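Local atomic coordinates of iota-carrageenase (PDB entry 1H80), a protein that hydrolyses the beta-1,4 linkages inside iota-carrageenan, a sulfated galactan of red algal cell walls, with inversion of the anomeric configuration. Residues A[62-67]-A[83-88]. Sequence-based numbering, arbitrary orientation.
Sequences NGTYHF and DVIIKP
The carbonyl oxygen of Tyr65 takes the backbone N-H of Lys87 at 2.8 Å (Tyr65 O to Lys87 N), in a nearly straight bond, and Ile86 CA adds a weaker C-H...O contact to the same oxygen. This is the parallel ladder between neighbouring coils of a right-handed beta-helix, the fold that the enzyme shares with pectate lyase-like proteins. Strand 64-67 lies beside strand 85-88, and strand 120-123 flanks the latter in turn. The ladder continues as Ile85 N to Gly63 O, Tyr65 N to Ile85 O and Phe67 N to Lys87 O. Ahead of the strands, Asn62 acts as an extra rung: a chi1 of -72° swings CG to the side of its own backbone N, from where OD1 accepts Asp83 N at 2.8 Å, the donor tilted from the amide plane. Gly63 suits the turn into the strand, because at its phi of 154° a side chain would jam against the preceding carbonyl.

Tyr65, Phe67, Val84 and Ile86 are buried, the aromatic side chains of one coil meeting the branched aliphatic ones of the next. Val84 CG1 meets the edge of the Tyr65 ring at CD2, 4.0 Å away, while the ring's hydroxyl is satisfied by the carbonyl of Pro61. Ile86 sets CG2 3.7 Å from Phe67 CD2, and its CD1 lies at that ring's edge.

Thr64, Ile85, His66 and Lys87 share the other face, all partly exposed; beta-branched Thr64 and Ile85 suit an extended strand, while His66 and Lys87 carry polar ends. With an alanine at Thr64, OG1 and CG2 are gone, and the flanks of Ile85 and Lys87 that they touch would probably be less well packed and freer to turn. Lys87 runs extended alongside His66, and its NZ reaches a long, weak ion pair with Asp126. Lys87 CB makes a CH-pi contact over one face of the His66 ring, 4.3 Å from the ring centroid.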
loop_
_atom_site.group_PDB
_atom_site.type_symbol
_atom_site.label_atom_id
_atom_site.label_comp_id
_atom_site.label_asym_id
_atom_site.label_seq_id
_atom_site.Cartn_x
_atom_site.Cartn_y
_atom_site.Cartn_z
ATOM N N ASN A 62 -16.078 -12.931 19.069
ATOM C CA ASN A 62 -15.704 -11.736 19.804
ATOM C C ASN A 62 -14.722 -12.014 20.928
ATOM O O ASN A 62 -14.878 -12.961 21.699
ATOM C CB ASN A 62 -16.949 -11.037 20.343
ATOM C CG ASN A 62 -17.744 -10.373 19.247
ATOM O OD1 ASN A 62 -17.169 -9.857 18.290
ATOM N ND2 ASN A 62 -19.065 -10.368 19.379
ATOM N N GLY A 63 -13.702 -11.170 20.996
ATOM C CA GLY A 63 -12.671 -11.299 22.003
ATOM C C GLY A 63 -11.401 -10.674 21.472
ATOM O O GLY A 63 -11.385 -10.130 20.363
ATOM N N THR A 64 -10.338 -10.740 22.263
ATOM C CA THR A 64 -9.058 -10.183 21.864
ATOM C C THR A 64 -8.089 -11.333 21.673
ATOM O O THR A 64 -7.883 -12.148 22.574
ATOM C CB THR A 64 -8.519 -9.215 22.930
ATOM O OG1 THR A 64 -9.411 -8.098 23.043
ATOM C CG2 THR A 64 -7.134 -8.716 22.543
ATOM N N TYR A 65 -7.492 -11.396 20.492
ATOM C CA TYR A 65 -6.569 -12.468 20.165
ATOM C C TYR A 65 -5.204 -11.962 19.778
ATOM O O TYR A 65 -5.060 -10.875 19.220
ATOM C CB TYR A 65 -7.125 -13.284 19.003
ATOM C CG TYR A 65 -8.504 -13.803 19.273
ATOM C CD1 TYR A 65 -8.690 -15.000 19.962
ATOM C CD2 TYR A 65 -9.627 -13.076 18.889
ATOM C CE1 TYR A 65 -9.963 -15.458 20.262
ATOM C CE2 TYR A 65 -10.904 -13.524 19.185
ATOM C CZ TYR A 65 -11.064 -14.715 19.873
ATOM O OH TYR A 65 -12.322 -15.162 20.183
ATOM N N HIS A 66 -4.201 -12.775 20.077
ATOM C CA HIS A 66 -2.830 -12.456 19.735
ATOM C C HIS A 66 -2.350 -13.493 18.729
ATOM O O HIS A 66 -2.305 -14.689 19.024
ATOM C CB HIS A 66 -1.951 -12.470 20.987
ATOM C CG HIS A 66 -2.211 -11.322 21.910
ATOM N ND1 HIS A 66 -3.322 -11.253 22.723
ATOM C CD2 HIS A 66 -1.528 -10.171 22.110
ATOM C CE1 HIS A 66 -3.311 -10.109 23.384
ATOM N NE2 HIS A 66 -2.233 -9.434 23.030
ATOM N N PHE A 67 -2.021 -13.025 17.527
ATOM C CA PHE A 67 -1.547 -13.902 16.465
ATOM C C PHE A 67 -0.262 -13.358 15.866
ATOM O O PHE A 67 0.007 -12.159 15.933
ATOM C CB PHE A 67 -2.546 -13.976 15.300
ATOM C CG PHE A 67 -3.924 -14.426 15.680
ATOM C CD1 PHE A 67 -4.126 -15.607 16.384
ATOM C CD2 PHE A 67 -5.035 -13.693 15.267
ATOM C CE1 PHE A 67 -5.415 -16.052 16.668
ATOM C CE2 PHE A 67 -6.326 -14.130 15.545
ATOM C CZ PHE A 67 -6.516 -15.311 16.245
ATOM N N ASP A 83 -16.778 -7.370 17.051
ATOM C CA ASP A 83 -16.132 -6.745 18.202
ATOM C C ASP A 83 -14.764 -7.351 18.470
ATOM O O ASP A 83 -14.144 -7.090 19.500
ATOM C CB ASP A 83 -17.013 -6.872 19.447
ATOM C CG ASP A 83 -18.307 -6.096 19.319
ATOM O OD1 ASP A 83 -18.250 -4.911 18.924
ATOM O OD2 ASP A 83 -19.381 -6.664 19.618
ATOM N N VAL A 84 -14.290 -8.157 17.530
ATOM C CA VAL A 84 -12.993 -8.795 17.676
ATOM C C VAL A 84 -11.855 -7.794 17.571
ATOM O O VAL A 84 -11.913 -6.838 16.801
ATOM C CB VAL A 84 -12.782 -9.881 16.599
ATOM C CG1 VAL A 84 -11.311 -10.324 16.569
ATOM C CG2 VAL A 84 -13.672 -11.072 16.901
ATOM N N ILE A 85 -10.827 -8.017 18.380
ATOM C CA ILE A 85 -9.640 -7.185 18.355
ATOM C C ILE A 85 -8.495 -8.164 18.176
ATOM O O ILE A 85 -8.359 -9.123 18.940
ATOM C CB ILE A 85 -9.435 -6.411 19.669
ATOM C CG1 ILE A 85 -10.583 -5.422 19.877
ATOM C CG2 ILE A 85 -8.101 -5.674 19.622
ATOM C CD1 ILE A 85 -10.545 -4.703 21.211
ATOM N N ILE A 86 -7.703 -7.951 17.134
ATOM C CA ILE A 86 -6.565 -8.809 16.864
ATOM C C ILE A 86 -5.295 -7.998 17.054
ATOM O O ILE A 86 -5.145 -6.914 16.491
ATOM C CB ILE A 86 -6.614 -9.371 15.426
ATOM C CG1 ILE A 86 -7.728 -10.414 15.323
ATOM C CG2 ILE A 86 -5.275 -9.990 15.057
ATOM C CD1 ILE A 86 -7.973 -10.922 13.910
ATOM N N LYS A 87 -4.392 -8.529 17.866
ATOM C CA LYS A 87 -3.124 -7.864 18.144
ATOM C C LYS A 87 -1.978 -8.800 17.798
ATOM O O LYS A 87 -2.123 -10.017 17.843
ATOM C CB LYS A 87 -3.035 -7.487 19.625
ATOM C CG LYS A 87 -4.103 -6.520 20.096
ATOM C CD LYS A 87 -3.918 -6.203 21.569
ATOM C CE LYS A 87 -4.874 -5.125 22.030
ATOM N NZ LYS A 87 -4.586 -4.724 23.434
ATOM N N PRO A 88 -0.814 -8.241 17.442
ATOM C CA PRO A 88 0.329 -9.088 17.101
ATOM C C PRO A 88 1.010 -9.649 18.345
ATOM O O PRO A 88 1.285 -8.917 19.298
ATOM C CB PRO A 88 1.235 -8.144 16.323
ATOM C CG PRO A 88 0.984 -6.829 16.991
ATOM C CD PRO A 88 -0.524 -6.821 17.166
#